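Local coordinates for protein racemase (Pseudovibrio sp. JE062, PDB 3MKC) that belongs to the mandelate racemase/muconate lactonizing enzyme family of the enolase superfamily, with an alpha+beta N-terminal domain set against a TIM-barrel C-terminal domain, at residues V36-G41 with G119-V124; T267-A272 with L294-R299; R299-A304 with I326-A331. One frame throughout, in Å; residues are numbered along the deposited sequence.

Contact 1 of 3, residues V36-G41 with G119-V124; sequences VTDENG and GKQLGV
Asp38, the last residue of strand 29-38, and Gln121, in the final turn of helix 102-122, are the closest backbone positions of the two segments, their CA atoms 9.2 Å apart, and both aim their side chains into the gap. The contact is one hydrogen bond between side chains that reach out from opposite directions. Gln121 NE2 donates an N-H to Asp38 OD2 at 3.0 Å, nearly straight at 169°. It lands on the anti lone pair of OD2, the one turned away from OD1, and the acceptor lies almost exactly in the amide plane. The amide and carboxylate planes are themselves 34° apart. The glutamine gets there by running straight beyond CG (chi2 -174°). NE2 has a second acceptor in Ala10 O, so it ties the N-terminal segment to the same spot.

Strand 29-38 turns here into strand 43-48, a beta hairpin of the N-terminal domain's antiparallel sheet. A type I turn runs from Asp38 to Gly41, closed by Gly41 N to Asp38 O at 3.0 Å. Asp38 OD1 adds an Asx turn, taking Asn40 N at 2.6 Å from above the carboxylate plane, and it also accepts from Val42 N. Across the gap, helix 102-122 ends in a turn that fits a Schellman motif: Gly123 takes positive phi and Val124 N bonds to Gly119 O at 2.9 Å, while the inner bond from Gly123 N to Lys120 O is weak. Leu117 of the same helix packs on Asp38.

The two carboxylate oxygens therefore divide the work, OD1 organising the hairpin turn and OD2 receiving the helix. A buried acid met by several N-H donors is consistent with a carboxylate that keeps its charge without a cation across this contact.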
loop_
_atom_site.group_PDB
_atom_site.type_symbol
_atom_site.label_atom_id
_atom_site.label_comp_id
_atom_site.label_asym_id
_atom_site.label_seq_id
_atom_site.Cartn_x
_atom_site.Cartn_y
_atom_site.Cartn_z
ATOM N N VAL A 36 9.102 -7.329 -15.687
ATOM C CA VAL A 36 9.030 -6.784 -17.039
ATOM C C VAL A 36 10.464 -6.671 -17.551
ATOM O O VAL A 36 11.286 -5.960 -16.978
ATOM C CB VAL A 36 8.362 -5.388 -17.050
ATOM C CG1 VAL A 36 8.239 -4.878 -18.473
ATOM C CG2 VAL A 36 6.987 -5.465 -16.398
ATOM N N THR A 37 10.754 -7.378 -18.635
ATOM C CA THR A 37 12.093 -7.388 -19.205
ATOM C C THR A 37 12.156 -6.684 -20.552
ATOM O O THR A 37 11.270 -6.863 -21.386
ATOM C CB THR A 37 12.571 -8.833 -19.381
ATOM O OG1 THR A 37 12.359 -9.551 -18.158
ATOM C CG2 THR A 37 14.055 -8.863 -19.736
ATOM N N ASP A 38 13.194 -5.882 -20.769
ATOM C CA ASP A 38 13.317 -5.193 -22.050
ATOM C C ASP A 38 14.167 -6.015 -23.013
ATOM O O ASP A 38 14.678 -7.073 -22.653
ATOM C CB ASP A 38 13.880 -3.771 -21.885
ATOM C CG ASP A 38 15.358 -3.741 -21.524
ATOM O OD1 ASP A 38 16.059 -4.753 -21.720
ATOM O OD2 ASP A 38 15.822 -2.677 -21.055
ATOM N N GLU A 39 14.317 -5.523 -24.235
ATOM C CA GLU A 39 15.067 -6.241 -25.255
ATOM C C GLU A 39 16.554 -6.358 -24.992
ATOM O O GLU A 39 17.252 -7.062 -25.715
ATOM C CB GLU A 39 14.825 -5.602 -26.618
ATOM C CG GLU A 39 13.352 -5.384 -26.890
ATOM C CD GLU A 39 12.994 -5.433 -28.357
ATOM O OE1 GLU A 39 13.468 -4.567 -29.125
ATOM O OE2 GLU A 39 12.231 -6.351 -28.737
ATOM N N ASN A 40 17.043 -5.672 -23.966
ATOM C CA ASN A 40 18.458 -5.741 -23.628
ATOM C C ASN A 40 18.680 -6.616 -22.404
ATOM O O ASN A 40 19.810 -6.785 -21.952
ATOM C CB ASN A 40 19.040 -4.342 -23.372
ATOM C CG ASN A 40 19.180 -3.524 -24.643
ATOM O OD1 ASN A 40 19.591 -4.039 -25.682
ATOM N ND2 ASN A 40 18.858 -2.240 -24.561
ATOM N N GLY A 41 17.599 -7.173 -21.866
ATOM C CA GLY A 41 17.713 -8.033 -20.700
ATOM C C GLY A 41 17.534 -7.336 -19.364
ATOM O O GLY A 41 17.577 -7.974 -18.313
ATOM N N GLY A 119 13.463 3.403 -14.537
ATOM C CA GLY A 119 14.512 4.013 -13.744
ATOM C C GLY A 119 15.848 3.359 -14.035
ATOM O O GLY A 119 16.858 4.038 -14.222
ATOM N N LYS A 120 15.860 2.032 -14.074
ATOM C CA LYS A 120 17.099 1.310 -14.330
ATOM C C LYS A 120 17.671 1.609 -15.707
ATOM O O LYS A 120 18.888 1.669 -15.869
ATOM C CB LYS A 120 16.880 -0.193 -14.127
ATOM C CG LYS A 120 16.688 -0.556 -12.654
ATOM C CD LYS A 120 16.194 -1.984 -12.445
ATOM C CE LYS A 120 17.238 -3.026 -12.809
ATOM N NZ LYS A 120 16.754 -4.409 -12.484
ATOM N N GLN A 121 16.806 1.814 -16.697
ATOM C CA GLN A 121 17.272 2.139 -18.038
ATOM C C GLN A 121 17.911 3.529 -18.027
ATOM O O GLN A 121 18.985 3.741 -18.592
ATOM C CB GLN A 121 16.111 2.141 -19.050
ATOM C CG GLN A 121 15.412 0.798 -19.296
ATOM C CD GLN A 121 14.376 0.889 -20.413
ATOM O OE1 GLN A 121 13.652 1.879 -20.518
ATOM N NE2 GLN A 121 14.294 -0.150 -21.246
ATOM N N LEU A 122 17.241 4.474 -17.371
ATOM C CA LEU A 122 17.708 5.851 -17.307
ATOM C C LEU A 122 18.721 6.111 -16.201
ATOM O O LEU A 122 19.285 7.205 -16.112
ATOM C CB LEU A 122 16.513 6.787 -17.123
ATOM C CG LEU A 122 15.478 6.783 -18.248
ATOM C CD1 LEU A 122 14.224 7.529 -17.799
ATOM C CD2 LEU A 122 16.072 7.421 -19.484
ATOM N N GLY A 123 18.946 5.112 -15.358
ATOM C CA GLY A 123 19.888 5.274 -14.271
ATOM C C GLY A 123 19.446 6.329 -13.275
ATOM O O GLY A 123 20.261 7.109 -12.786
ATOM N N VAL A 124 18.149 6.363 -12.980
ATOM C CA VAL A 124 17.620 7.327 -12.021
ATOM C C VAL A 124 16.623 6.637 -11.102
ATOM O O VAL A 124 15.899 5.735 -11.526
ATOM C CB VAL A 124 16.914 8.509 -12.725
ATOM C CG1 VAL A 124 17.871 9.179 -13.691
ATOM C CG2 VAL A 124 15.669 8.028 -13.459
#

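Contact 2 of 3, residues T267-A272 with L294-R299; sequences TTRFEA and LTELRR
Glu296 holds this contact together through its carboxylate, which sits between Arg269 of the facing helix and Arg299 of its own. The salt bridges come first. Arg269 NH1 reaches Glu296 OE2 at 3.0 Å on the syn lone pair, close to the guanidinium plane, with a weaker bond from the same nitrogen to OE1. Arg299 grips from its side: Arg299 NE and Arg299 NH2 both bond to Glu296 OE1 at 2.8 Å, a side-on hold on a single oxygen. Guanidinium and carboxylate of the Arg269-Glu296 pair stand at 89° to each other. Glu296 comes within range because its chain, leaving with CG opposite the backbone N (chi1 -167°), bends at chi2.

A backbone bond is added to the charges. Arg269 N donates to Glu296 OE2 at 2.7 Å from above the carboxylate plane, so OE2 is shared by the main chain and the side chain of one residue. Arg269 lies near the start of its helix, where the helix dipole would probably favour a negative group.

Helices 268-277 and 293-306 are successive outer helices of the TIM-barrel C-terminal domain, with the short strand 283-284 between them. Their segments run in roughly the same direction, at 36°, with axes 9.6 Å apart.

Neighbouring groups lie over both faces of the Arg269 guanidinium: Arg299 CZ over one, Phe270 CZ 3.4 Å above the plane on the other, both offset toward the rim. The two guanidinium planes are inclined to each other, and Arg269 NH1 comes within 3.6 Å of Arg299 NE, which the shared carboxylate probably offsets. Arg299 also makes a cation-pi contact with Trp87 of helix 83-93, which packs on Glu296 as well. Arg269 and Ala272 also touch Ile300, further along helix 293-306.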
loop_
_atom_site.group_PDB
_atom_site.type_symbol
_atom_site.label_atom_id
_atom_site.label_comp_id
_atom_site.label_asym_id
_atom_site.label_seq_id
_atom_site.Cartn_x
_atom_site.Cartn_y
_atom_site.Cartn_z
ATOM N N THR A 267 -10.165 0.303 -5.840
ATOM C CA THR A 267 -9.295 0.332 -7.019
ATOM C C THR A 267 -9.727 1.502 -7.904
ATOM O O THR A 267 -10.918 1.816 -8.003
ATOM C CB THR A 267 -9.344 -0.978 -7.852
ATOM O OG1 THR A 267 -10.620 -1.099 -8.495
ATOM C CG2 THR A 267 -9.075 -2.189 -6.961
ATOM N N THR A 268 -8.731 2.139 -8.515
ATOM C CA THR A 268 -8.851 3.288 -9.407
ATOM C C THR A 268 -9.163 4.600 -8.719
ATOM O O THR A 268 -9.636 4.637 -7.582
ATOM C CB THR A 268 -9.903 3.099 -10.516
ATOM O OG1 THR A 268 -11.214 3.259 -9.962
ATOM C CG2 THR A 268 -9.765 1.715 -11.161
ATOM N N ARG A 269 -8.879 5.679 -9.432
ATOM C CA ARG A 269 -9.115 7.018 -8.925
ATOM C C ARG A 269 -10.608 7.293 -8.934
ATOM O O ARG A 269 -11.073 8.241 -8.313
ATOM C CB ARG A 269 -8.390 8.037 -9.807
ATOM C CG ARG A 269 -8.744 7.946 -11.284
ATOM C CD ARG A 269 -7.841 8.862 -12.102
ATOM N NE ARG A 269 -8.219 8.935 -13.514
ATOM C CZ ARG A 269 -8.079 7.937 -14.381
ATOM N NH1 ARG A 269 -7.567 6.781 -13.986
ATOM N NH2 ARG A 269 -8.453 8.096 -15.646
ATOM N N PHE A 270 -11.360 6.459 -9.645
ATOM C CA PHE A 270 -12.807 6.655 -9.722
ATOM C C PHE A 270 -13.472 6.302 -8.400
ATOM O O PHE A 270 -14.394 6.990 -7.947
ATOM C CB PHE A 270 -13.371 5.809 -10.863
ATOM C CG PHE A 270 -12.714 6.096 -12.186
ATOM C CD1 PHE A 270 -12.730 7.380 -12.712
ATOM C CD2 PHE A 270 -12.040 5.099 -12.878
ATOM C CE1 PHE A 270 -12.080 7.675 -13.908
ATOM C CE2 PHE A 270 -11.387 5.381 -14.072
ATOM C CZ PHE A 270 -11.404 6.667 -14.590
ATOM N N GLU A 271 -13.019 5.216 -7.783
ATOM C CA GLU A 271 -13.577 4.828 -6.498
ATOM C C GLU A 271 -13.042 5.805 -5.468
ATOM O O GLU A 271 -13.766 6.214 -4.570
ATOM C CB GLU A 271 -13.178 3.391 -6.120
ATOM C CG GLU A 271 -13.898 2.354 -6.970
ATOM C CD GLU A 271 -13.763 0.938 -6.455
ATOM O OE1 GLU A 271 -13.133 0.723 -5.393
ATOM O OE2 GLU A 271 -14.302 0.028 -7.124
ATOM N N ALA A 272 -11.775 6.182 -5.605
ATOM C CA ALA A 272 -11.187 7.125 -4.662
ATOM C C ALA A 272 -11.955 8.450 -4.649
ATOM O O ALA A 272 -12.198 9.019 -3.594
ATOM C CB ALA A 272 -9.717 7.378 -5.001
ATOM N N LEU A 294 1.684 3.076 -8.804
ATOM C CA LEU A 294 2.166 4.416 -8.494
ATOM C C LEU A 294 1.533 5.464 -9.412
ATOM O O LEU A 294 1.258 6.588 -8.990
ATOM C CB LEU A 294 3.707 4.463 -8.594
ATOM C CG LEU A 294 4.438 3.666 -7.494
ATOM C CD1 LEU A 294 5.905 3.460 -7.844
ATOM C CD2 LEU A 294 4.327 4.400 -6.173
ATOM N N THR A 295 1.276 5.099 -10.662
ATOM C CA THR A 295 0.681 6.060 -11.580
ATOM C C THR A 295 -0.703 6.486 -11.103
ATOM O O THR A 295 -1.025 7.672 -11.086
ATOM C CB THR A 295 0.573 5.488 -12.998
ATOM O OG1 THR A 295 1.886 5.180 -13.483
ATOM C CG2 THR A 295 -0.070 6.495 -13.931
ATOM N N GLU A 296 -1.522 5.523 -10.704
ATOM C CA GLU A 296 -2.860 5.873 -10.244
ATOM C C GLU A 296 -2.773 6.548 -8.874
ATOM O O GLU A 296 -3.555 7.445 -8.562
ATOM C CB GLU A 296 -3.745 4.626 -10.167
ATOM C CG GLU A 296 -5.235 4.955 -9.989
ATOM C CD GLU A 296 -5.875 5.563 -11.235
ATOM O OE1 GLU A 296 -5.162 6.208 -12.028
ATOM O OE2 GLU A 296 -7.104 5.406 -11.409
ATOM N N LEU A 297 -1.811 6.131 -8.054
ATOM C CA LEU A 297 -1.660 6.744 -6.737
ATOM C C LEU A 297 -1.277 8.218 -6.868
ATOM O O LEU A 297 -1.622 9.042 -6.012
ATOM C CB LEU A 297 -0.621 5.988 -5.900
ATOM C CG LEU A 297 -1.180 4.760 -5.174
ATOM C CD1 LEU A 297 -0.055 3.996 -4.507
ATOM C CD2 LEU A 297 -2.204 5.194 -4.128
ATOM N N ARG A 298 -0.568 8.556 -7.938
ATOM C CA ARG A 298 -0.193 9.948 -8.154
ATOM C C ARG A 298 -1.443 10.757 -8.502
ATOM O O ARG A 298 -1.640 11.855 -7.989
ATOM C CB ARG A 298 0.823 10.074 -9.287
ATOM C CG ARG A 298 1.295 11.498 -9.494
ATOM C CD ARG A 298 2.246 11.612 -10.672
ATOM N NE ARG A 298 2.935 12.896 -10.658
ATOM C CZ ARG A 298 3.866 13.261 -11.536
ATOM N NH1 ARG A 298 4.227 12.439 -12.515
ATOM N NH2 ARG A 298 4.446 14.450 -11.427
ATOM N N ARG A 299 -2.285 10.222 -9.386
ATOM C CA ARG A 299 -3.502 10.949 -9.745
ATOM C C ARG A 299 -4.407 11.071 -8.535
ATOM O O ARG A 299 -4.998 12.122 -8.283
ATOM C CB ARG A 299 -4.248 10.247 -10.880
ATOM C CG ARG A 299 -3.623 10.515 -12.239
ATOM C CD ARG A 299 -4.478 9.979 -13.364
ATOM N NE ARG A 299 -4.411 8.526 -13.470
ATOM C CZ ARG A 299 -3.787 7.878 -14.454
ATOM N NH1 ARG A 299 -3.170 8.555 -15.411
ATOM N NH2 ARG A 299 -3.799 6.554 -14.495
#

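Contact 3 of 3, residues R299-A304 with I326-A331; sequences RITEMA and IHYQFA
Tyr328 and Thr301 reach for each other from opposite directions, and their hydroxyls close the gap between helices 319-331 and 293-306. Tyr328 OH donates to Thr301 OG1 at 2.8 Å. The threonine oxygen lies at the edge of the ring, in its plane, so the O-H meets it close to the plane of the ring; Thr301 OG1 is also 3.7 Å from the ring carbon CE1 of Tyr328. Thr301 CG2 stands 3.7 Å from Tyr328 OH, giving the hydroxyl a methyl neighbour besides its acceptor.

The tyrosine starts out pointing across the line between the helices. With CG opposite the backbone N (chi1 165°), the ring swings over so that its far end arrives at Thr301. Such a reach is needed: the nearest CA atoms, those of Thr301 and Tyr328, are 10.2 Å apart. Val311 of the short strand 310-311 packs on both residues, and Pro313 on Tyr328, so the bond spans two successive outer helices of the TIM-barrel C-terminal domain over the strand that comes between them in the chain.

Thr301 OG1 is bonded on its other account to Leu297 O, one turn back in its own helix. Since a carbonyl can only accept, the protons run in one sense, from tyrosine to threonine to carbonyl, and both buried hydroxyls are satisfied without any charge.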
loop_
_atom_site.group_PDB
_atom_site.type_symbol
_atom_site.label_atom_id
_atom_site.label_comp_id
_atom_site.label_asym_id
_atom_site.label_seq_id
_atom_site.Cartn_x
_atom_site.Cartn_y
_atom_site.Cartn_z
ATOM N N ARG A 299 -2.285 10.222 -9.386
ATOM C CA ARG A 299 -3.502 10.949 -9.745
ATOM C C ARG A 299 -4.407 11.071 -8.535
ATOM O O ARG A 299 -4.998 12.122 -8.283
ATOM C CB ARG A 299 -4.248 10.247 -10.880
ATOM C CG ARG A 299 -3.623 10.515 -12.239
ATOM C CD ARG A 299 -4.478 9.979 -13.364
ATOM N NE ARG A 299 -4.411 8.526 -13.470
ATOM C CZ ARG A 299 -3.787 7.878 -14.454
ATOM N NH1 ARG A 299 -3.170 8.555 -15.411
ATOM N NH2 ARG A 299 -3.799 6.554 -14.495
ATOM N N ILE A 300 -4.501 9.983 -7.782
ATOM C CA ILE A 300 -5.327 9.947 -6.591
ATOM C C ILE A 300 -4.853 10.953 -5.548
ATOM O O ILE A 300 -5.658 11.645 -4.928
ATOM C CB ILE A 300 -5.303 8.545 -5.974
ATOM C CG1 ILE A 300 -6.038 7.577 -6.902
ATOM C CG2 ILE A 300 -5.901 8.571 -4.571
ATOM C CD1 ILE A 300 -5.938 6.123 -6.471
ATOM N N THR A 301 -3.541 11.044 -5.358
ATOM C CA THR A 301 -3.019 11.953 -4.354
ATOM C C THR A 301 -3.148 13.430 -4.717
ATOM O O THR A 301 -3.435 14.259 -3.857
ATOM C CB THR A 301 -1.546 11.627 -4.038
ATOM O OG1 THR A 301 -1.447 10.255 -3.637
ATOM C CG2 THR A 301 -1.041 12.505 -2.896
ATOM N N GLU A 302 -2.937 13.764 -5.985
ATOM C CA GLU A 302 -3.036 15.158 -6.396
ATOM C C GLU A 302 -4.482 15.598 -6.260
ATOM O O GLU A 302 -4.748 16.737 -5.904
ATOM C CB GLU A 302 -2.521 15.345 -7.830
ATOM C CG GLU A 302 -1.028 15.005 -7.955
ATOM C CD GLU A 302 -0.388 15.448 -9.271
ATOM O OE1 GLU A 302 -1.091 15.552 -10.299
ATOM O OE2 GLU A 302 0.840 15.672 -9.274
HETATM N N MSE A 303 -5.409 14.680 -6.524
HETATM C CA MSE A 303 -6.837 14.979 -6.390
HETATM C C MSE A 303 -7.142 15.146 -4.903
HETATM O O MSE A 303 -7.886 16.043 -4.490
HETATM C CB MSE A 303 -7.681 13.831 -6.964
HETATM C CG MSE A 303 -9.186 13.897 -6.604
HETATM SE SE MSE A 303 -10.321 12.551 -7.390
HETATM C CE MSE A 303 -9.445 11.037 -6.704
ATOM N N ALA A 304 -6.554 14.264 -4.106
ATOM C CA ALA A 304 -6.754 14.290 -2.664
ATOM C C ALA A 304 -6.262 15.612 -2.081
ATOM O O ALA A 304 -6.969 16.266 -1.325
ATOM C CB ALA A 304 -6.019 13.127 -2.019
ATOM N N ILE A 326 8.389 3.919 -0.274
ATOM C CA ILE A 326 9.337 4.964 0.088
ATOM C C ILE A 326 9.455 5.969 -1.057
ATOM O O ILE A 326 9.496 7.180 -0.837
ATOM C CB ILE A 326 10.732 4.371 0.401
ATOM C CG1 ILE A 326 10.661 3.560 1.694
ATOM C CG2 ILE A 326 11.763 5.493 0.530
ATOM C CD1 ILE A 326 11.946 2.818 2.034
ATOM N N HIS A 327 9.506 5.470 -2.287
ATOM C CA HIS A 327 9.621 6.358 -3.433
ATOM C C HIS A 327 8.356 7.187 -3.534
ATOM O O HIS A 327 8.402 8.370 -3.873
ATOM C CB HIS A 327 9.857 5.545 -4.706
ATOM C CG HIS A 327 11.256 5.034 -4.833
ATOM N ND1 HIS A 327 12.219 5.679 -5.579
ATOM C CD2 HIS A 327 11.865 3.950 -4.293
ATOM C CE1 HIS A 327 13.358 5.016 -5.492
ATOM N NE2 HIS A 327 13.170 3.962 -4.717
ATOM N N TYR A 328 7.228 6.555 -3.229
ATOM C CA TYR A 328 5.935 7.236 -3.241
ATOM C C TYR A 328 5.927 8.399 -2.244
ATOM O O TYR A 328 5.614 9.540 -2.596
ATOM C CB TYR A 328 4.816 6.253 -2.868
ATOM C CG TYR A 328 3.519 6.956 -2.522
ATOM C CD1 TYR A 328 2.635 7.359 -3.518
ATOM C CD2 TYR A 328 3.232 7.314 -1.200
ATOM C CE1 TYR A 328 1.500 8.112 -3.212
ATOM C CE2 TYR A 328 2.104 8.067 -0.884
ATOM C CZ TYR A 328 1.245 8.467 -1.896
ATOM O OH TYR A 328 0.150 9.251 -1.604
ATOM N N GLN A 329 6.293 8.117 -0.997
ATOM C CA GLN A 329 6.270 9.161 0.023
ATOM C C GLN A 329 7.183 10.336 -0.292
ATOM O O GLN A 329 6.872 11.472 0.047
ATOM C CB GLN A 329 6.616 8.593 1.402
ATOM C CG GLN A 329 6.362 9.586 2.538
ATOM C CD GLN A 329 4.877 9.824 2.796
ATOM O OE1 GLN A 329 4.023 9.444 1.994
ATOM N NE2 GLN A 329 4.568 10.468 3.917
ATOM N N PHE A 330 8.310 10.074 -0.941
ATOM C CA PHE A 330 9.220 11.160 -1.280
ATOM C C PHE A 330 8.701 12.092 -2.371
ATOM O O PHE A 330 8.738 13.315 -2.223
ATOM C CB PHE A 330 10.578 10.601 -1.715
ATOM C CG PHE A 330 11.556 10.454 -0.586
ATOM C CD1 PHE A 330 12.139 11.580 -0.010
ATOM C CD2 PHE A 330 11.870 9.196 -0.077
ATOM C CE1 PHE A 330 13.024 11.458 1.066
ATOM C CE2 PHE A 330 12.752 9.065 0.998
ATOM C CZ PHE A 330 13.328 10.203 1.569
ATOM N N ALA A 331 8.196 11.517 -3.456
ATOM C CA ALA A 331 7.745 12.328 -4.583
ATOM C C ALA A 331 6.256 12.640 -4.665
ATOM O O ALA A 331 5.873 13.667 -5.223
ATOM C CB ALA A 331 8.180 11.668 -5.876
#

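Overall arrangement
Contacts 2 and 3 share helix 293-306, their centres about 10 Å apart; Arg299 falls in both ranges but acts only in contact 2. One grips that helix from helix 268-277, the other from helix 319-331. They touch directly, with Ile300 CG1 3.7 Å from Arg269 CA and Leu294 CD2 3.8 Å from Tyr328 CB. Contact 1 stands apart in the N-terminal domain, about 7 Å from contact 3 and about 10 Å from contact 2 at the nearest atoms. Contacts 1 and 3 are buried and rest on a single side-chain hydrogen bond each, acid to amide in the first and hydroxyl to hydroxyl in the third. Contact 2, partly buried, covers the largest area of the three and relies on a charged network.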